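Ileal bile acid-binding protein (Danio rerio, PDB 3ELX) binds bile acids such as cholate and probably carries them through the cytoplasm, as its fatty-acid-binding relatives do with their lipids. Local coordinates at residues Glu16-Pro20 with Val31-Arg36; Phe38-Glu43 with Thr54-Pro58; Thr77-Phe83 with Ser97-Tyr101. One frame throughout, in Å; residues are numbered along the deposited sequence.

Interaction 1 (Glu16-Pro20 with Val31-Arg36); sequences EGYEP and VIAKGR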
loop_
_atom_site.group_PDB
_atom_site.type_symbol
_atom_site.label_atom_id
_atom_site.label_comp_id
_atom_site.label_asym_id
_atom_site.label_seq_id
_atom_site.Cartn_x
_atom_site.Cartn_y
_atom_site.Cartn_z
ATOM N N GLU A 16 -1.628 2.612 12.253
ATOM C CA GLU A 16 -1.493 3.909 12.929
ATOM C C GLU A 16 -1.656 5.036 11.925
ATOM O O GLU A 16 -1.125 4.959 10.816
ATOM C CB GLU A 16 -0.122 4.053 13.593
ATOM C CG GLU A 16 0.109 3.187 14.813
ATOM C CD GLU A 16 1.434 3.507 15.482
ATOM O OE1 GLU A 16 1.488 4.463 16.285
ATOM O OE2 GLU A 16 2.429 2.805 15.197
ATOM N N GLY A 17 -2.365 6.089 12.324
ATOM C CA GLY A 17 -2.532 7.278 11.488
ATOM C C GLY A 17 -3.602 7.215 10.412
ATOM O O GLY A 17 -3.651 8.078 9.532
ATOM N N TYR A 18 -4.465 6.207 10.480
ATOM C CA TYR A 18 -5.487 5.979 9.460
ATOM C C TYR A 18 -6.392 7.199 9.238
ATOM O O TYR A 18 -6.578 7.648 8.103
ATOM C CB TYR A 18 -6.302 4.732 9.832
ATOM C CG TYR A 18 -7.577 4.514 9.051
ATOM C CD1 TYR A 18 -7.553 3.953 7.773
ATOM C CD2 TYR A 18 -8.811 4.826 9.616
ATOM C CE1 TYR A 18 -8.739 3.737 7.070
ATOM C CE2 TYR A 18 -9.991 4.613 8.930
ATOM C CZ TYR A 18 -9.949 4.074 7.662
ATOM O OH TYR A 18 -11.134 3.867 6.995
ATOM N N GLU A 19 -6.941 7.744 10.316
ATOM C CA GLU A 19 -7.878 8.859 10.186
ATOM C C GLU A 19 -7.241 10.167 9.690
ATOM O O GLU A 19 -7.736 10.737 8.722
ATOM C CB GLU A 19 -8.709 9.038 11.456
ATOM C CG GLU A 19 -9.522 7.790 11.753
ATOM C CD GLU A 19 -10.549 7.953 12.845
ATOM O OE1 GLU A 19 -10.871 9.109 13.227
ATOM O OE2 GLU A 19 -11.048 6.900 13.315
ATOM N N PRO A 20 -6.147 10.637 10.327
ATOM C CA PRO A 20 -5.519 11.851 9.788
ATOM C C PRO A 20 -5.023 11.714 8.345
ATOM O O PRO A 20 -5.131 12.670 7.576
ATOM C CB PRO A 20 -4.337 12.093 10.737
ATOM C CG PRO A 20 -4.685 11.365 11.979
ATOM C CD PRO A 20 -5.453 10.160 11.537
ATOM N N VAL A 31 -16.838 7.251 4.905
ATOM C CA VAL A 31 -16.024 6.176 4.323
ATOM C C VAL A 31 -14.884 5.794 5.274
ATOM O O VAL A 31 -14.569 4.612 5.434
ATOM C CB VAL A 31 -15.451 6.568 2.933
ATOM C CG1 VAL A 31 -14.621 5.433 2.341
ATOM C CG2 VAL A 31 -16.570 6.962 1.978
ATOM N N ILE A 32 -14.274 6.802 5.896
ATOM C CA ILE A 32 -13.252 6.585 6.920
ATOM C C ILE A 32 -13.848 5.793 8.087
ATOM O O ILE A 32 -13.280 4.789 8.521
ATOM C CB ILE A 32 -12.657 7.928 7.419
ATOM C CG1 ILE A 32 -11.875 8.613 6.293
ATOM C CG2 ILE A 32 -11.778 7.718 8.659
ATOM C CD1 ILE A 32 -11.499 10.052 6.575
ATOM N N ALA A 33 -15.009 6.244 8.561
ATOM C CA ALA A 33 -15.700 5.614 9.682
ATOM C C ALA A 33 -16.069 4.163 9.395
ATOM O O ALA A 33 -15.878 3.290 10.244
ATOM C CB ALA A 33 -16.944 6.419 10.060
ATOM N N LYS A 34 -16.588 3.902 8.197
ATOM C CA LYS A 34 -17.053 2.556 7.854
ATOM C C LYS A 34 -15.914 1.561 7.684
ATOM O O LYS A 34 -16.100 0.362 7.902
ATOM C CB LYS A 34 -17.965 2.563 6.620
ATOM C CG LYS A 34 -19.449 2.719 6.962
ATOM C CD LYS A 34 -19.809 4.177 7.188
ATOM C CE LYS A 34 -20.558 4.392 8.490
ATOM N NZ LYS A 34 -20.483 5.824 8.899
ATOM N N GLY A 35 -14.739 2.067 7.313
ATOM C CA GLY A 35 -13.580 1.217 7.061
ATOM C C GLY A 35 -12.551 1.143 8.173
ATOM O O GLY A 35 -11.496 0.539 7.992
ATOM N N ARG A 36 -12.854 1.733 9.329
ATOM C CA ARG A 36 -11.845 1.882 10.391
ATOM C C ARG A 36 -11.401 0.567 11.057
ATOM O O ARG A 36 -10.290 0.484 11.584
ATOM C CB ARG A 36 -12.264 2.944 11.427
ATOM C CG ARG A 36 -13.357 2.526 12.399
ATOM C CD ARG A 36 -13.340 3.408 13.651
ATOM N NE ARG A 36 -13.749 4.787 13.377
ATOM C CZ ARG A 36 -14.944 5.296 13.672
ATOM N NH1 ARG A 36 -15.870 4.550 14.265
ATOM N NH2 ARG A 36 -15.212 6.561 13.381
#
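Tyr18, in the first turn of one helix, reaches over to the C-terminal turn of the next, where its OH donates a 2.8 Å hydrogen bond to Ile32 O. The hydroxyl lies in the plane of that carbonyl and uses a lone pair, at a C=O...OH angle of 116°. Ile32 O also takes a weak backbone bond from Gly35 N, which makes it a doubly used acceptor at the helix end. Behind the hydroxyl the ring adds apolar contact: Tyr18 CE2 rests 3.6 Å from Ile32 CG2 and 3.8 Å from Arg36 CB. Tyrosine thus supplies both a hydrophobic flank and a donor at its far end. Shortening it to an alanine would probably cost Ile32 O its stronger bond and open a gap beside Ile32 CG2.

The ring gets there because CG stands anti to the backbone N (chi1 168°). Gly35 suits the hydroxyl, since a beta carbon there would come tightly against Tyr18 OH. Ile32 CG2 also meets Glu19 CG at 3.8 Å. Farther along, the extended Glu19 crosses Arg36 in a weak salt bridge, with Glu19 OE2 3.4 Å from Arg36 NE and the two charged planes 31° apart. The arginine chain is bent at chi3, and Ala33 CA lies above one guanidinium face, toward its rim.

Gly17, at the N-cap with a positive phi that favours glycine, starts helix 18-24, just after strand 8-16, whose Glu16 pairs with Val128 of strand 124-133. Buried Ile32 also packs on Cys22 and Lys23, joining helix 29-34 to helix 18-24 in the helix-turn-helix lid of the family's barrel.

Interaction 2 (Phe38-Glu43 with Thr54-Pro58); sequences FKLVTE and TQYYP
Glu43 O is gripped twice: Thr54 N donates to it over 2.8 Å, and a water bonded to Thr54 OG1 donates to it as well. The reciprocal bond, Glu43 N to Thr54 O, completes an antiparallel hydrogen-bonded pair. Next along, Thr42 and Gln55 form a non-hydrogen-bonded pair, their side chains alongside each other and joined by a water between Thr42 OG1 and Gln55 NE2. Tyr56 N still reaches Val41 O at 3.0 Å, but beyond it a water mediates, accepting from Val41 N and donating to Tyr56 O.

On the face carrying Glu43 and Tyr56, Tyr56 OH donates to Glu43 OE1 (2.8 Å), nearly in line with the C-O bond. The fully extended glutamate, CG anti to its N (chi1 -180°), provides the necessary length, and carboxylate and ring planes lie 25° apart.

Apolar contacts take over where the strands part. Leu40 CD1 sits over the centre of the Tyr57 ring, 3.7 Å from its centroid, and Pro58 CG is 3.6 Å from that of Phe38, two CH-pi contacts. Tyr57 OH bonds weakly to Gln55 OE1; both residues contact cholate in other crystals.

This is the pairing of an antiparallel beta hairpin in the fatty-acid-binding barrel: strand 41-47 continues the sheet into strand 8-16, through Thr42 with Trp10, while strand 50-57 pairs with strand 61-68, through Gln55 with Val63.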
loop_
_atom_site.group_PDB
_atom_site.type_symbol
_atom_site.label_atom_id
_atom_site.label_comp_id
_atom_site.label_asym_id
_atom_site.label_seq_id
_atom_site.Cartn_x
_atom_site.Cartn_y
_atom_site.Cartn_z
ATOM N N PHE A 38 -11.767 -2.479 9.281
ATOM C CA PHE A 38 -11.554 -3.431 8.189
ATOM C C PHE A 38 -10.085 -3.846 8.173
ATOM O O PHE A 38 -9.199 -3.012 8.354
ATOM C CB PHE A 38 -11.958 -2.790 6.853
ATOM C CG PHE A 38 -11.916 -3.730 5.660
ATOM C CD1 PHE A 38 -12.972 -4.608 5.404
ATOM C CD2 PHE A 38 -10.839 -3.712 4.782
ATOM C CE1 PHE A 38 -12.950 -5.461 4.295
ATOM C CE2 PHE A 38 -10.800 -4.572 3.670
ATOM C CZ PHE A 38 -11.854 -5.444 3.426
ATOM N N LYS A 39 -9.834 -5.135 7.967
ATOM C CA LYS A 39 -8.463 -5.631 7.872
ATOM C C LYS A 39 -8.144 -5.921 6.408
ATOM O O LYS A 39 -8.644 -6.885 5.831
ATOM C CB LYS A 39 -8.266 -6.880 8.740
ATOM C CG LYS A 39 -8.554 -6.642 10.208
ATOM C CD LYS A 39 -8.074 -7.782 11.095
ATOM C CE LYS A 39 -9.145 -8.812 11.325
ATOM N NZ LYS A 39 -10.350 -8.281 12.034
ATOM N N LEU A 40 -7.325 -5.076 5.802
ATOM C CA LEU A 40 -6.999 -5.271 4.401
ATOM C C LEU A 40 -6.105 -6.492 4.209
ATOM O O LEU A 40 -5.064 -6.611 4.870
ATOM C CB LEU A 40 -6.277 -4.049 3.865
ATOM C CG LEU A 40 -5.977 -4.025 2.370
ATOM C CD1 LEU A 40 -7.281 -3.821 1.609
ATOM C CD2 LEU A 40 -4.980 -2.901 2.055
ATOM N N VAL A 41 -6.507 -7.376 3.294
ATOM C CA VAL A 41 -5.663 -8.494 2.856
ATOM C C VAL A 41 -4.915 -8.118 1.585
ATOM O O VAL A 41 -5.497 -7.583 0.636
ATOM C CB VAL A 41 -6.467 -9.791 2.641
ATOM C CG1 VAL A 41 -5.602 -10.887 2.028
ATOM C CG2 VAL A 41 -7.027 -10.267 3.971
ATOM N N THR A 42 -3.616 -8.389 1.604
ATOM C CA THR A 42 -2.724 -8.113 0.487
ATOM C C THR A 42 -2.165 -9.428 -0.018
ATOM O O THR A 42 -1.665 -10.232 0.767
ATOM C CB THR A 42 -1.548 -7.215 0.933
ATOM O OG1 THR A 42 -2.048 -5.958 1.396
ATOM C CG2 THR A 42 -0.601 -6.953 -0.219
ATOM N N GLU A 43 -2.239 -9.644 -1.325
ATOM C CA GLU A 43 -1.610 -10.798 -1.945
ATOM C C GLU A 43 -0.479 -10.304 -2.843
ATOM O O GLU A 43 -0.694 -9.440 -3.702
ATOM C CB GLU A 43 -2.639 -11.567 -2.760
ATOM C CG GLU A 43 -2.101 -12.793 -3.447
ATOM C CD GLU A 43 -3.129 -13.418 -4.373
ATOM O OE1 GLU A 43 -4.174 -12.776 -4.656
ATOM O OE2 GLU A 43 -2.888 -14.553 -4.816
ATOM N N THR A 54 -1.797 -7.252 -5.060
ATOM C CA THR A 54 -3.262 -7.240 -5.052
ATOM C C THR A 54 -3.791 -6.909 -3.662
ATOM O O THR A 54 -3.345 -7.484 -2.667
ATOM C CB THR A 54 -3.802 -8.614 -5.525
ATOM O OG1 THR A 54 -3.284 -8.910 -6.830
ATOM C CG2 THR A 54 -5.313 -8.620 -5.579
ATOM N N GLN A 55 -4.725 -5.965 -3.596
ATOM C CA GLN A 55 -5.330 -5.575 -2.324
ATOM C C GLN A 55 -6.829 -5.775 -2.399
ATOM O O GLN A 55 -7.486 -5.344 -3.356
ATOM C CB GLN A 55 -5.027 -4.108 -1.971
ATOM C CG GLN A 55 -3.543 -3.806 -1.847
ATOM C CD GLN A 55 -3.277 -2.322 -1.713
ATOM O OE1 GLN A 55 -3.847 -1.512 -2.440
ATOM N NE2 GLN A 55 -2.403 -1.959 -0.790
ATOM N N TYR A 56 -7.369 -6.413 -1.365
ATOM C CA TYR A 56 -8.778 -6.746 -1.303
ATOM C C TYR A 56 -9.529 -5.764 -0.415
ATOM O O TYR A 56 -9.679 -5.970 0.792
ATOM C CB TYR A 56 -8.943 -8.188 -0.812
ATOM C CG TYR A 56 -8.387 -9.202 -1.791
ATOM C CD1 TYR A 56 -9.197 -9.761 -2.773
ATOM C CD2 TYR A 56 -7.041 -9.593 -1.743
ATOM C CE1 TYR A 56 -8.705 -10.687 -3.685
ATOM C CE2 TYR A 56 -6.534 -10.528 -2.650
ATOM C CZ TYR A 56 -7.371 -11.071 -3.623
ATOM O OH TYR A 56 -6.891 -11.985 -4.550
ATOM N N TYR A 57 -9.979 -4.679 -1.031
ATOM C CA TYR A 57 -10.714 -3.647 -0.315
ATOM C C TYR A 57 -12.171 -4.054 -0.089
ATOM O O TYR A 57 -12.635 -5.065 -0.648
ATOM C CB TYR A 57 -10.619 -2.310 -1.058
ATOM C CG TYR A 57 -9.279 -1.646 -0.895
ATOM C CD1 TYR A 57 -9.010 -0.828 0.216
ATOM C CD2 TYR A 57 -8.281 -1.830 -1.834
ATOM C CE1 TYR A 57 -7.769 -0.222 0.380
ATOM C CE2 TYR A 57 -7.041 -1.217 -1.688
ATOM C CZ TYR A 57 -6.791 -0.424 -0.577
ATOM O OH TYR A 57 -5.559 0.175 -0.421
ATOM N N PRO A 58 -12.902 -3.289 0.744
ATOM C CA PRO A 58 -14.299 -3.645 0.991
ATOM C C PRO A 58 -15.164 -3.705 -0.272
ATOM O O PRO A 58 -14.831 -3.100 -1.305
ATOM C CB PRO A 58 -14.795 -2.519 1.909
ATOM C CG PRO A 58 -13.529 -2.045 2.603
ATOM C CD PRO A 58 -12.490 -2.109 1.530
HETATM O O HOH W 1 -9.385 -7.873 2.711
HETATM O O HOH W 2 -0.903 -3.813 0.406
HETATM O O HOH W 3 -1.077 -10.585 -6.514
#

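Interaction 3 (Thr77-Phe83 with Ser97-Tyr101); sequences TVGGKKF and SFPKY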
loop_
_atom_site.group_PDB
_atom_site.type_symbol
_atom_site.label_atom_id
_atom_site.label_comp_id
_atom_site.label_asym_id
_atom_site.label_seq_id
_atom_site.Cartn_x
_atom_site.Cartn_y
_atom_site.Cartn_z
ATOM N N THR A 77 -4.369 3.822 -8.959
ATOM C CA THR A 77 -4.555 4.197 -7.569
ATOM C C THR A 77 -5.728 3.406 -7.001
ATOM O O THR A 77 -6.533 2.847 -7.749
ATOM C CB THR A 77 -4.864 5.694 -7.432
ATOM O OG1 THR A 77 -6.130 5.974 -8.043
ATOM C CG2 THR A 77 -3.787 6.534 -8.099
ATOM N N VAL A 78 -5.832 3.382 -5.677
ATOM C CA VAL A 78 -6.971 2.767 -4.991
ATOM C C VAL A 78 -8.298 3.377 -5.477
ATOM O O VAL A 78 -9.310 2.682 -5.619
ATOM C CB VAL A 78 -6.834 2.928 -3.453
ATOM C CG1 VAL A 78 -8.025 2.328 -2.735
ATOM C CG2 VAL A 78 -5.530 2.290 -2.951
ATOM N N GLY A 79 -8.288 4.677 -5.757
ATOM C CA GLY A 79 -9.486 5.369 -6.222
ATOM C C GLY A 79 -9.814 5.167 -7.694
ATOM O O GLY A 79 -10.843 5.653 -8.170
ATOM N N GLY A 80 -8.938 4.474 -8.420
ATOM C CA GLY A 80 -9.206 4.096 -9.812
ATOM C C GLY A 80 -8.508 4.905 -10.893
ATOM O O GLY A 80 -8.781 4.711 -12.080
ATOM N N LYS A 81 -7.599 5.793 -10.494
ATOM C CA LYS A 81 -6.889 6.654 -11.439
ATOM C C LYS A 81 -5.646 5.968 -12.013
ATOM O O LYS A 81 -4.795 5.465 -11.272
ATOM C CB LYS A 81 -6.520 7.981 -10.778
ATOM C CG LYS A 81 -6.214 9.101 -11.758
ATOM C CD LYS A 81 -6.645 10.464 -11.208
ATOM C CE LYS A 81 -8.065 10.842 -11.636
ATOM N NZ LYS A 81 -9.133 10.077 -10.916
ATOM N N LYS A 82 -5.557 5.951 -13.339
ATOM C CA LYS A 82 -4.463 5.283 -14.032
ATOM C C LYS A 82 -3.264 6.205 -14.176
ATOM O O LYS A 82 -3.399 7.389 -14.486
ATOM C CB LYS A 82 -4.915 4.793 -15.413
ATOM C CG LYS A 82 -6.113 3.851 -15.380
ATOM C CD LYS A 82 -6.600 3.561 -16.789
ATOM C CE LYS A 82 -7.947 2.847 -16.772
ATOM N NZ LYS A 82 -8.555 2.801 -18.129
ATOM N N PHE A 83 -2.083 5.656 -13.923
ATOM C CA PHE A 83 -0.849 6.404 -14.104
ATOM C C PHE A 83 0.263 5.483 -14.584
ATOM O O PHE A 83 0.093 4.262 -14.642
ATOM C CB PHE A 83 -0.456 7.174 -12.825
ATOM C CG PHE A 83 -0.059 6.299 -11.659
ATOM C CD1 PHE A 83 -1.023 5.718 -10.833
ATOM C CD2 PHE A 83 1.286 6.096 -11.351
ATOM C CE1 PHE A 83 -0.650 4.926 -9.750
ATOM C CE2 PHE A 83 1.672 5.311 -10.270
ATOM C CZ PHE A 83 0.706 4.721 -9.457
ATOM N N SER A 97 5.854 6.181 -5.870
ATOM C CA SER A 97 5.480 7.579 -5.840
ATOM C C SER A 97 4.094 7.726 -6.468
ATOM O O SER A 97 3.947 7.925 -7.682
ATOM C CB SER A 97 6.542 8.432 -6.546
ATOM O OG SER A 97 7.814 8.216 -5.938
ATOM N N PHE A 98 3.063 7.608 -5.632
ATOM C CA PHE A 98 1.688 7.787 -6.104
ATOM C C PHE A 98 1.341 9.266 -6.321
ATOM O O PHE A 98 1.999 10.157 -5.786
ATOM C CB PHE A 98 0.694 7.212 -5.092
ATOM C CG PHE A 98 0.601 5.712 -5.087
ATOM C CD1 PHE A 98 -0.219 5.051 -5.990
ATOM C CD2 PHE A 98 1.290 4.963 -4.137
ATOM C CE1 PHE A 98 -0.327 3.656 -5.968
ATOM C CE2 PHE A 98 1.185 3.574 -4.107
ATOM C CZ PHE A 98 0.381 2.924 -5.035
ATOM N N PRO A 99 0.286 9.543 -7.102
ATOM C CA PRO A 99 -0.148 10.927 -7.257
ATOM C C PRO A 99 -0.328 11.702 -5.944
ATOM O O PRO A 99 0.144 12.840 -5.834
ATOM C CB PRO A 99 -1.486 10.774 -7.978
ATOM C CG PRO A 99 -1.243 9.604 -8.871
ATOM C CD PRO A 99 -0.513 8.634 -7.950
ATOM N N LYS A 100 -0.970 11.080 -4.961
ATOM C CA LYS A 100 -1.394 11.782 -3.739
ATOM C C LYS A 100 -0.492 11.578 -2.519
ATOM O O LYS A 100 -0.663 12.249 -1.504
ATOM C CB LYS A 100 -2.838 11.388 -3.382
ATOM C CG LYS A 100 -3.896 12.156 -4.182
ATOM C CD LYS A 100 -5.245 12.182 -3.472
ATOM C CE LYS A 100 -6.230 11.203 -4.094
ATOM N NZ LYS A 100 -6.925 11.813 -5.264
ATOM N N TYR A 101 0.455 10.651 -2.600
ATOM C CA TYR A 101 1.282 10.324 -1.434
ATOM C C TYR A 101 2.469 9.474 -1.849
ATOM O O TYR A 101 2.495 8.931 -2.960
ATOM C CB TYR A 101 0.465 9.588 -0.354
ATOM C CG TYR A 101 -0.209 8.317 -0.841
ATOM C CD1 TYR A 101 0.398 7.080 -0.690
ATOM C CD2 TYR A 101 -1.464 8.365 -1.453
ATOM C CE1 TYR A 101 -0.223 5.908 -1.147
ATOM C CE2 TYR A 101 -2.091 7.210 -1.911
ATOM C CZ TYR A 101 -1.468 5.987 -1.751
ATOM O OH TYR A 101 -2.104 4.846 -2.206
HETATM O O HOH W 4 -3.563 5.256 -4.382
#
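The rings of Phe83 and Phe98 meet obliquely, with centroids 5.6 Å apart and planes at 65°. Their closest atoms are Phe83 CZ and Phe98 CD1, at 3.6 Å. Pro99 comes over a face of Phe83, its CD standing 4.2 Å from the ring centroid and 12° off the normal, a CH-pi contact well suited to a rigid ring. Thr77 crosses the same proline, CG2 lying 3.9 Å from Pro99 CD. The threonine's first torsion (chi1 66°) turns CG2 to the proline while Thr77 OG1 accepts Lys81 N at 2.9 Å, bracing the type I turn from Thr77 to Gly80. Gly80, with its positive phi, fits where a side chain would be jammed.

Tyr101 OH lies over the face of Phe98, and a water 2.7 Å from Tyr101 OH accepts from Val78 N, bridging the two loops. Val78 and Tyr101 both contact cholate in other crystals.

In this surface contact the turn between strands 73-76 and 82-90 packs on the loop between strands 93-97 and 102-108 of the barrel. Phe83 pairs through its backbone with Met75 of strand 73-76. Tyr101 packs edge-to-face with Phe21 of helix 18-24 and touches Ser116 and Ala118 of strand 111-119.

From the N terminus, the chain leaves strand 8-16 and interaction 1 closes the two-helix lid. Its second segment nearly adjoins Phe38, where interaction 2 opens; that contact closes the hairpin of strands 41-47 and 50-57. Interaction 3 comes later, bringing the turn after strand 73-76 against the loop after strand 93-97, so that most of strands 82-90 and 93-97 lies between. The three follow in series, neither nested nor crossed. Interaction 1 holds the lid's helices together, interaction 2 the hairpin and interaction 3 the two loops. Direct touch joins only interactions 2 and 3, Tyr57 OH lying 3.3 Å from Val78 CG2, and both hold cholate-contacting residues; interaction 1 stays about 9 Å from interaction 3 between nearest atoms.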